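Local coordinates for transcriptional regulator, TetR family (PDB 3NNR), which probably binds DNA as a transcriptional regulator, through an N-terminal helix-turn-helix domain followed by an all-helical C-terminal domain, at residues Lys5-Phe18 and Leu42-Ile56. Numbering follows the deposited sequence. Where two conformers were deposited one is given.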
ATOM      1  N   LYS A   5     -16.242   4.738  31.140  1.00100.09           N
ATOM      2  CA  LYS A   5     -15.327   4.167  32.156  0.50 96.58           C
ATOM      3  C   LYS A   5     -13.875   4.533  31.796  1.00 90.89           C
ATOM      4  O   LYS A   5     -13.530   4.721  30.629  1.00 89.43           O
ATOM      5  CB  LYS A   5     -15.549   2.649  32.381  0.50 96.83           C
ATOM      6  CG  LYS A   5     -15.350   2.204  33.868  0.50 96.49           C
ATOM      7  CD  LYS A   5     -13.910   1.814  34.245  0.50 88.78           C
ATOM      8  CE  LYS A   5     -13.596   2.181  35.686  0.50 84.46           C
ATOM      9  NZ  LYS A   5     -14.631   1.701  36.624  0.50 82.96           N
ATOM     10  N   THR A   6     -13.049   4.701  32.835  1.00 86.18           N
ATOM     11  CA  THR A   6     -11.620   5.074  32.718  1.00 78.25           C
ATOM     12  C   THR A   6     -10.891   4.296  31.599  1.00 73.72           C
ATOM     13  O   THR A   6     -10.130   4.872  30.841  1.00 67.03           O
ATOM     14  CB  THR A   6     -10.861   4.845  34.068  1.00 78.03           C
ATOM     15  OG1 THR A   6     -11.466   5.617  35.115  1.00 83.88           O
ATOM     16  CG2 THR A   6      -9.395   5.232  33.971  1.00 58.13           C
ATOM     17  N   ARG A   7     -11.147   2.993  31.538  1.00 72.18           N
ATOM     18  CA  ARG A   7     -10.611   2.087  30.530  1.00 68.86           C
ATOM     19  C   ARG A   7     -10.982   2.502  29.100  1.00 66.79           C
ATOM     20  O   ARG A   7     -10.151   2.438  28.184  1.00 62.88           O
ATOM     21  CB  ARG A   7     -11.193   0.688  30.774  1.00 72.25           C
ATOM     22  CG  ARG A   7     -10.677  -0.413  29.860  1.00 76.70           C
ATOM     23  CD  ARG A   7     -11.560  -1.635  29.875  1.00 81.11           C
ATOM     24  NE  ARG A   7     -10.973  -2.639  28.990  1.00 82.86           N
ATOM     25  CZ  ARG A   7      -9.933  -3.432  29.316  1.00 84.89           C
ATOM     26  NH1 ARG A   7      -9.314  -3.371  30.521  1.00 85.98           N
ATOM     27  NH2 ARG A   7      -9.487  -4.306  28.426  1.00 71.50           N
ATOM     28  N   ASP A   8     -12.248   2.853  28.900  1.00 68.04           N
ATOM     29  CA  ASP A   8     -12.731   3.252  27.564  1.00 67.96           C
ATOM     30  C   ASP A   8     -12.093   4.584  27.120  1.00 64.01           C
ATOM     31  O   ASP A   8     -11.804   4.740  25.942  1.00 64.32           O
ATOM     32  CB  ASP A   8     -14.264   3.268  27.511  1.00 71.02           C
ATOM     33  CG  ASP A   8     -14.881   1.867  27.627  1.00 77.51           C
ATOM     34  OD1 ASP A   8     -14.370   0.898  27.000  1.00 85.04           O
ATOM     35  OD2 ASP A   8     -15.905   1.743  28.331  1.00 89.88           O
ATOM     36  N   LYS A   9     -11.865   5.502  28.065  1.00 61.74           N
ATOM     37  CA  LYS A   9     -11.150   6.736  27.801  1.00 62.55           C
ATOM     38  C   LYS A   9      -9.736   6.396  27.345  1.00 63.15           C
ATOM     39  O   LYS A   9      -9.263   6.949  26.328  1.00 62.85           O
ATOM     40  CB  LYS A   9     -11.057   7.665  29.023  1.00 64.87           C
ATOM     41  CG  LYS A   9     -12.323   8.403  29.438  1.00 71.28           C
ATOM     42  CD  LYS A   9     -12.020   9.333  30.652  1.00 84.13           C
ATOM     43  CE  LYS A   9     -13.262  10.105  31.129  1.00 93.41           C
ATOM     44  NZ  LYS A   9     -13.034  10.838  32.424  1.00 97.74           N
ATOM     45  N   ILE A  10      -9.078   5.477  28.064  1.00 60.46           N
ATOM     46  CA  ILE A  10      -7.724   5.080  27.714  1.00 58.04           C
ATOM     47  C   ILE A  10      -7.650   4.597  26.261  1.00 55.58           C
ATOM     48  O   ILE A  10      -6.724   4.988  25.557  1.00 53.32           O
ATOM     49  CB  ILE A  10      -7.109   3.999  28.665  1.00 58.74           C
ATOM     50  CG1 ILE A  10      -6.934   4.532  30.091  1.00 61.74           C
ATOM     51  CG2 ILE A  10      -5.712   3.560  28.145  1.00 49.80           C
ATOM     52  CD1 ILE A  10      -6.820   3.441  31.117  1.00 51.62           C
ATOM     53  N   LEU A  11      -8.596   3.752  25.835  1.00 55.48           N
ATOM     54  CA  LEU A  11      -8.618   3.245  24.447  1.00 54.10           C
ATOM     55  C   LEU A  11      -8.929   4.390  23.468  1.00 54.54           C
ATOM     56  O   LEU A  11      -8.284   4.506  22.452  1.00 55.53           O
ATOM     57  CB  LEU A  11      -9.640   2.114  24.273  1.00 55.01           C
ATOM     58  CG  LEU A  11      -9.380   0.733  24.902  1.00 59.17           C
ATOM     59  CD1 LEU A  11     -10.679  -0.090  24.979  1.00 53.04           C
ATOM     60  CD2 LEU A  11      -8.301  -0.021  24.114  1.00 51.96           C
ATOM     61  N   LEU A  12      -9.877   5.253  23.810  1.00 57.08           N
ATOM     62  CA  LEU A  12     -10.276   6.376  22.938  1.00 60.08           C
ATOM     63  C   LEU A  12      -9.118   7.388  22.754  1.00 58.08           C
ATOM     64  O   LEU A  12      -8.794   7.795  21.614  1.00 60.06           O
ATOM     65  CB  LEU A  12     -11.522   7.088  23.497  1.00 63.42           C
ATOM     66  CG  LEU A  12     -12.524   7.704  22.508  1.00 76.68           C
ATOM     67  CD1 LEU A  12     -13.383   8.746  23.259  1.00 79.34           C
ATOM     68  CD2 LEU A  12     -11.907   8.332  21.230  1.00 84.32           C
ATOM     69  N   SER A  13      -8.511   7.779  23.868  1.00 53.23           N
ATOM     70  CA  SER A  13      -7.395   8.713  23.860  1.00 54.93           C
ATOM     71  C   SER A  13      -6.133   8.148  23.216  1.00 52.51           C
ATOM     72  O   SER A  13      -5.427   8.874  22.521  1.00 52.13           O
ATOM     73  CB  SER A  13      -7.072   9.217  25.262  1.00 56.64           C
ATOM     74  OG  SER A  13      -8.076  10.098  25.706  1.00 64.76           O
ATOM     75  N   SER A  14      -5.840   6.875  23.451  1.00 52.72           N
ATOM     76  CA  SER A  14      -4.679   6.241  22.814  1.00 51.22           C
ATOM     77  C   SER A  14      -4.833   6.271  21.305  1.00 53.92           C
ATOM     78  O   SER A  14      -3.882   6.645  20.599  1.00 59.07           O
ATOM     79  CB  SER A  14      -4.497   4.827  23.279  1.00 50.81           C
ATOM     80  OG  SER A  14      -4.186   4.842  24.635  1.00 54.36           O
ATOM     81  N   LEU A  15      -6.019   5.916  20.812  1.00 52.96           N
ATOM     82  CA  LEU A  15      -6.320   5.985  19.370  1.00 53.40           C
ATOM     83  C   LEU A  15      -6.064   7.398  18.784  1.00 54.54           C
ATOM     84  O   LEU A  15      -5.450   7.518  17.722  1.00 55.56           O
ATOM     85  CB  LEU A  15      -7.773   5.536  19.104  1.00 54.50           C
ATOM     86  CG  LEU A  15      -8.328   5.607  17.669  1.00 54.17           C
ATOM     87  CD1 LEU A  15      -7.582   4.665  16.750  1.00 46.32           C
ATOM     88  CD2 LEU A  15      -9.837   5.329  17.688  1.00 40.44           C
ATOM     89  N   GLU A  16      -6.509   8.437  19.507  1.00 56.00           N
ATOM     90  CA  GLU A  16      -6.355   9.859  19.104  0.50 56.18           C
ATOM     91  C   GLU A  16      -4.881  10.244  19.011  1.00 56.29           C
ATOM     92  O   GLU A  16      -4.453  10.865  18.034  1.00 55.02           O
ATOM     93  CB  GLU A  16      -7.042  10.823  20.103  0.50 57.23           C
ATOM     94  CG  GLU A  16      -7.039  12.327  19.691  0.50 61.88           C
ATOM     95  CD  GLU A  16      -7.267  13.290  20.856  0.50 64.91           C
ATOM     96  OE1 GLU A  16      -7.984  12.940  21.820  0.50 65.54           O
ATOM     97  OE2 GLU A  16      -6.719  14.412  20.793  0.50 65.72           O
ATOM     98  N   LEU A  17      -4.116   9.891  20.050  1.00 55.67           N
ATOM     99  CA  LEU A  17      -2.674  10.196  20.108  1.00 53.02           C
ATOM    100  C   LEU A  17      -1.918   9.386  19.037  1.00 53.65           C
ATOM    101  O   LEU A  17      -1.128   9.959  18.312  1.00 59.38           O
ATOM    102  CB  LEU A  17      -2.114   9.967  21.511  1.00 52.53           C
ATOM    103  CG  LEU A  17      -2.574  10.935  22.614  1.00 51.07           C
ATOM    104  CD1 LEU A  17      -2.239  10.358  23.942  1.00 45.82           C
ATOM    105  CD2 LEU A  17      -1.976  12.353  22.480  1.00 48.64           C
ATOM    106  N   PHE A  18      -2.224   8.093  18.875  1.00 53.79           N
ATOM    107  CA  PHE A  18      -1.592   7.293  17.830  1.00 53.53           C
ATOM    108  C   PHE A  18      -1.863   7.858  16.422  1.00 54.91           C
ATOM    109  O   PHE A  18      -0.937   7.985  15.670  1.00 57.08           O
ATOM    110  CB  PHE A  18      -1.960   5.792  17.865  1.00 50.89           C
ATOM    111  CG  PHE A  18      -1.587   5.056  19.152  1.00 51.19           C
ATOM    112  CD1 PHE A  18      -0.551   5.474  20.000  1.00 54.07           C
ATOM    113  CD2 PHE A  18      -2.234   3.857  19.458  1.00 55.57           C
ATOM    114  CE1 PHE A  18      -0.240   4.743  21.188  1.00 51.70           C
ATOM    115  CE2 PHE A  18      -1.922   3.115  20.622  1.00 54.06           C
ATOM    116  CZ  PHE A  18      -0.914   3.571  21.483  1.00 51.19           C
ATOM    117  N   LEU A  42      -3.063   3.608  34.763  1.00 53.73           N
ATOM    118  CA  LEU A  42      -3.042   3.059  33.405  1.00 54.89           C
ATOM    119  C   LEU A  42      -2.588   1.595  33.435  1.00 57.53           C
ATOM    120  O   LEU A  42      -3.167   0.759  32.742  1.00 62.17           O
ATOM    121  CB  LEU A  42      -2.079   3.851  32.493  1.00 52.88           C
ATOM    122  CG  LEU A  42      -2.311   3.802  30.978  1.00 51.71           C
ATOM    123  CD1 LEU A  42      -1.177   4.527  30.287  1.00 60.61           C
ATOM    124  CD2 LEU A  42      -2.399   2.446  30.383  1.00 59.70           C
ATOM    125  N   TYR A  43      -1.562   1.292  34.233  1.00 55.83           N
ATOM    126  CA  TYR A  43      -1.069  -0.073  34.351  1.00 54.34           C
ATOM    127  C   TYR A  43      -2.149  -1.072  34.826  1.00 56.83           C
ATOM    128  O   TYR A  43      -2.154  -2.215  34.364  1.00 58.83           O
ATOM    129  CB  TYR A  43       0.193  -0.112  35.222  1.00 57.07           C
ATOM    130  CG  TYR A  43       0.887  -1.472  35.281  1.00 60.02           C
ATOM    131  CD1 TYR A  43       1.781  -1.880  34.288  1.00 61.84           C
ATOM    132  CD2 TYR A  43       0.668  -2.336  36.343  1.00 48.79           C
ATOM    133  CE1 TYR A  43       2.413  -3.141  34.357  1.00 66.62           C
ATOM    134  CE2 TYR A  43       1.287  -3.580  36.419  1.00 66.24           C
ATOM    135  CZ  TYR A  43       2.158  -3.976  35.430  1.00 64.53           C
ATOM    136  OH  TYR A  43       2.745  -5.206  35.530  1.00 68.26           O
ATOM    137  N   TYR A  44      -3.070  -0.643  35.702  1.00 55.91           N
ATOM    138  CA  TYR A  44      -4.170  -1.493  36.195  1.00 57.45           C
ATOM    139  C   TYR A  44      -5.034  -2.043  35.060  1.00 59.98           C
ATOM    140  O   TYR A  44      -5.449  -3.208  35.083  1.00 60.00           O
ATOM    141  CB  TYR A  44      -5.063  -0.720  37.179  1.00 55.78           C
ATOM    142  CG  TYR A  44      -6.280  -1.479  37.742  1.00 60.34           C
ATOM    143  CD1 TYR A  44      -6.129  -2.612  38.535  1.00 62.59           C
ATOM    144  CD2 TYR A  44      -7.598  -1.015  37.525  1.00 65.42           C
ATOM    145  CE1 TYR A  44      -7.287  -3.308  39.074  1.00 65.92           C
ATOM    146  CE2 TYR A  44      -8.746  -1.700  38.062  1.00 66.42           C
ATOM    147  CZ  TYR A  44      -8.580  -2.834  38.828  1.00 64.05           C
ATOM    148  OH  TYR A  44      -9.693  -3.489  39.339  1.00 76.06           O
ATOM    149  N   HIS A  45      -5.314  -1.158  34.104  1.00 62.48           N
ATOM    150  CA  HIS A  45      -6.128  -1.454  32.936  1.00 62.11           C
ATOM    151  C   HIS A  45      -5.294  -2.121  31.832  1.00 58.94           C
ATOM    152  O   HIS A  45      -5.797  -3.028  31.192  1.00 59.85           O
ATOM    153  CB  HIS A  45      -6.822  -0.159  32.433  1.00 61.55           C
ATOM    154  CG  HIS A  45      -7.791   0.428  33.424  1.00 62.71           C
ATOM    155  ND1 HIS A  45      -9.034  -0.123  33.657  1.00 67.02           N
ATOM    156  CD2 HIS A  45      -7.698   1.508  34.240  1.00 58.57           C
ATOM    157  CE1 HIS A  45      -9.659   0.582  34.586  1.00 67.94           C
ATOM    158  NE2 HIS A  45      -8.875   1.583  34.951  1.00 68.35           N
ATOM    159  N   PHE A  46      -4.042  -1.684  31.622  1.00 57.20           N
ATOM    160  CA  PHE A  46      -3.164  -2.203  30.548  1.00 57.11           C
ATOM    161  C   PHE A  46      -1.696  -2.327  30.930  1.00 58.04           C
ATOM    162  O   PHE A  46      -1.009  -1.317  31.085  1.00 59.42           O
ATOM    163  CB  PHE A  46      -3.246  -1.301  29.288  1.00 56.73           C
ATOM    164  CG  PHE A  46      -4.618  -1.224  28.687  1.00 58.35           C
ATOM    165  CD1 PHE A  46      -5.093  -2.262  27.887  1.00 60.54           C
ATOM    166  CD2 PHE A  46      -5.450  -0.137  28.947  1.00 58.09           C
ATOM    167  CE1 PHE A  46      -6.376  -2.222  27.345  1.00 61.57           C
ATOM    168  CE2 PHE A  46      -6.751  -0.083  28.410  1.00 60.88           C
ATOM    169  CZ  PHE A  46      -7.210  -1.129  27.595  1.00 61.91           C
ATOM    170  N   ARG A  47      -1.204  -3.567  30.988  1.00 62.84           N
ATOM    171  CA  ARG A  47       0.203  -3.892  31.327  1.00 64.46           C
ATOM    172  C   ARG A  47       1.248  -3.244  30.425  1.00 63.01           C
ATOM    173  O   ARG A  47       2.359  -3.012  30.867  1.00 65.63           O
ATOM    174  CB  ARG A  47       0.428  -5.424  31.370  1.00 67.05           C
ATOM    175  N   ASN A  48       0.903  -2.936  29.175  1.00 64.46           N
ATOM    176  CA  ASN A  48       1.854  -2.293  28.218  1.00 62.78           C
ATOM    177  C   ASN A  48       1.134  -1.754  26.990  1.00 59.44           C
ATOM    178  O   ASN A  48      -0.024  -2.089  26.781  1.00 57.19           O
ATOM    179  CB  ASN A  48       2.952  -3.291  27.785  1.00 62.41           C
ATOM    180  CG  ASN A  48       2.371  -4.605  27.209  1.00 70.95           C
ATOM    181  OD1 ASN A  48       1.582  -4.604  26.249  1.00 68.69           O
ATOM    182  ND2 ASN A  48       2.762  -5.725  27.804  1.00 71.27           N
ATOM    183  N   LYS A  49       1.846  -0.979  26.163  1.00 59.43           N
ATOM    184  CA  LYS A  49       1.284  -0.377  24.934  1.00 57.73           C
ATOM    185  C   LYS A  49       0.731  -1.417  23.948  1.00 56.47           C
ATOM    186  O   LYS A  49      -0.272  -1.167  23.322  1.00 58.86           O
ATOM    187  CB  LYS A  49       2.317   0.552  24.258  1.00 57.75           C
ATOM    188  CG  LYS A  49       1.785   1.364  23.085  1.00 65.90           C
ATOM    189  CD  LYS A  49       2.748   2.494  22.580  1.00 65.74           C
ATOM    190  CE  LYS A  49       4.021   1.965  21.946  1.00 74.29           C
ATOM    191  NZ  LYS A  49       4.734   2.961  21.060  1.00 64.77           N
ATOM    192  N   SER A  50       1.351  -2.584  23.827  1.00 58.32           N
ATOM    193  CA  SER A  50       0.852  -3.637  22.897  1.00 59.86           C
ATOM    194  C   SER A  50      -0.553  -4.113  23.216  1.00 58.09           C
ATOM    195  O   SER A  50      -1.298  -4.498  22.310  1.00 57.65           O
ATOM    196  CB  SER A  50       1.761  -4.874  22.896  1.00 62.00           C
ATOM    197  OG  SER A  50       3.051  -4.538  22.443  1.00 70.53           O
ATOM    198  N   ASP A  51      -0.884  -4.131  24.506  1.00 57.34           N
ATOM    199  CA  ASP A  51      -2.206  -4.548  24.964  1.00 56.32           C
ATOM    200  C   ASP A  51      -3.233  -3.505  24.600  1.00 54.22           C
ATOM    201  O   ASP A  51      -4.339  -3.870  24.250  1.00 49.99           O
ATOM    202  CB  ASP A  51      -2.221  -4.867  26.450  1.00 57.91           C
ATOM    203  CG  ASP A  51      -1.481  -6.166  26.791  1.00 62.31           C
ATOM    204  OD1 ASP A  51      -1.073  -6.927  25.886  1.00 61.78           O
ATOM    205  OD2 ASP A  51      -1.357  -6.457  28.004  1.00 73.47           O
ATOM    206  N   ILE A  52      -2.840  -2.228  24.622  1.00 54.54           N
ATOM    207  CA  ILE A  52      -3.724  -1.139  24.201  1.00 53.37           C
ATOM    208  C   ILE A  52      -4.010  -1.330  22.725  1.00 54.31           C
ATOM    209  O   ILE A  52      -5.169  -1.422  22.322  1.00 56.23           O
ATOM    210  CB  ILE A  52      -3.151   0.289  24.468  1.00 49.61           C
ATOM    211  CG1 ILE A  52      -2.993   0.518  25.989  1.00 53.38           C
ATOM    212  CG2 ILE A  52      -4.100   1.358  23.946  1.00 43.05           C
ATOM    213  CD1 ILE A  52      -2.344   1.891  26.390  1.00 47.57           C
ATOM    214  N   ILE A  53      -2.941  -1.465  21.941  1.00 55.06           N
ATOM    215  CA  ILE A  53      -3.052  -1.597  20.487  1.00 51.14           C
ATOM    216  C   ILE A  53      -3.909  -2.804  20.077  1.00 50.83           C
ATOM    217  O   ILE A  53      -4.765  -2.677  19.184  1.00 50.27           O
ATOM    218  CB  ILE A  53      -1.665  -1.671  19.838  1.00 53.00           C
ATOM    219  CG1 ILE A  53      -0.918  -0.339  20.007  1.00 51.17           C
ATOM    220  CG2 ILE A  53      -1.772  -1.990  18.321  1.00 51.87           C
ATOM    221  CD1 ILE A  53       0.561  -0.439  19.633  1.00 47.77           C
ATOM    222  N   TYR A  54      -3.712  -3.947  20.741  1.00 48.94           N
ATOM    223  CA  TYR A  54      -4.458  -5.160  20.398  1.00 49.35           C
ATOM    224  C   TYR A  54      -5.960  -4.940  20.575  1.00 52.24           C
ATOM    225  O   TYR A  54      -6.758  -5.276  19.692  1.00 52.02           O
ATOM    226  CB  TYR A  54      -4.014  -6.341  21.241  1.00 49.31           C
ATOM    227  CG  TYR A  54      -4.682  -7.662  20.913  1.00 42.43           C
ATOM    228  CD1 TYR A  54      -4.585  -8.203  19.636  1.00 53.93           C
ATOM    229  CD2 TYR A  54      -5.302  -8.437  21.897  1.00 59.80           C
ATOM    230  CE1 TYR A  54      -5.152  -9.440  19.308  1.00 59.28           C
ATOM    231  CE2 TYR A  54      -5.874  -9.721  21.583  1.00 56.29           C
ATOM    232  CZ  TYR A  54      -5.787 -10.200  20.286  1.00 59.34           C
ATOM    233  OH  TYR A  54      -6.331 -11.399  19.931  1.00 63.52           O
ATOM    234  N   GLU A  55      -6.334  -4.360  21.706  1.00 55.11           N
ATOM    235  CA  GLU A  55      -7.750  -4.098  21.975  1.00 56.78           C
ATOM    236  C   GLU A  55      -8.351  -3.063  21.024  1.00 53.88           C
ATOM    237  O   GLU A  55      -9.486  -3.218  20.605  1.00 59.49           O
ATOM    238  CB  GLU A  55      -7.988  -3.739  23.434  1.00 59.09           C
ATOM    239  CG  GLU A  55      -9.532  -3.649  23.737  1.00 71.66           C
ATOM    240  CD  GLU A  55      -9.921  -3.984  25.143  1.00 70.80           C
ATOM    241  OE1 GLU A  55      -9.071  -4.599  25.843  1.00 62.99           O
ATOM    242  OE2 GLU A  55     -11.087  -3.663  25.534  1.00 73.93           O
ATOM    243  N   ILE A  56      -7.592  -2.034  20.661  1.00 50.52           N
ATOM    244  CA  ILE A  56      -8.042  -1.088  19.647  1.00 49.83           C
ATOM    245  C   ILE A  56      -8.296  -1.844  18.327  1.00 52.01           C
ATOM    246  O   ILE A  56      -9.345  -1.661  17.700  1.00 53.07           O
ATOM    247  CB  ILE A  56      -7.029   0.029  19.403  1.00 49.43           C
ATOM    248  CG1 ILE A  56      -6.943   0.975  20.617  1.00 49.58           C
ATOM    249  CG2 ILE A  56      -7.408   0.804  18.161  1.00 38.30           C
ATOM    250  CD1 ILE A  56      -5.769   2.037  20.534  1.00 39.93           C
TER
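Arg7 reaches from helix 6-18 across His45 and Phe46 to Glu55, and each part of its side chain meets something different. CB lies 3.7 Å from ND1 of His45. CG, anti to the backbone N (chi1 -177°), touches both His45 ND1 and Phe46 CE2, and the chain stays extended to NE, bringing one face of the guanidinium up to CZ of Phe46. That CZ sits 3.9 Å above the guanidinium plane, over its centre. At the tip, NH2 closes a salt bridge to Glu55 OE1 of 2.6 Å; the hydrogen bond within it is weak, bent to 127° at the hydrogen. Next to this salt bridge, Ile10 rests CG2 on the CD2-CE2 side of Phe46 and CD1 against His45, while Leu11 CD2 packs on Phe46 CZ and on the CB and CG of Glu55. These residues join the first helix of a TetR-type DNA-binding domain to the end of its predicted helix-turn-helix, at Leu42-Phe46, and to the start of helix 49-67; the axes of 6-18 and 49-56 cross at 90°, 10.1 Å apart at closest approach. Helix 28-35 also packs on helix 6-21, through Ile10, Ser13 and Ser14. Further along, knobs enter holes from both helices: Ile56 fits among Leu11, Ser14, Leu15 and Phe18, and Phe18 among Lys49, Ile52, Ile53 and Ile56, its CE2 3.6 Å from Ile53 CG1. Lys49 lays its CG and CD against the Phe18 ring before its amino group turns to a salt bridge with Glu23. Beside them, Ser14 returns its hydroxyl to Ile10 O (OG to O 2.7 Å), so the buried group is satisfied within its own helix while Ile52 CG2 packs against Ser14 CB and OG.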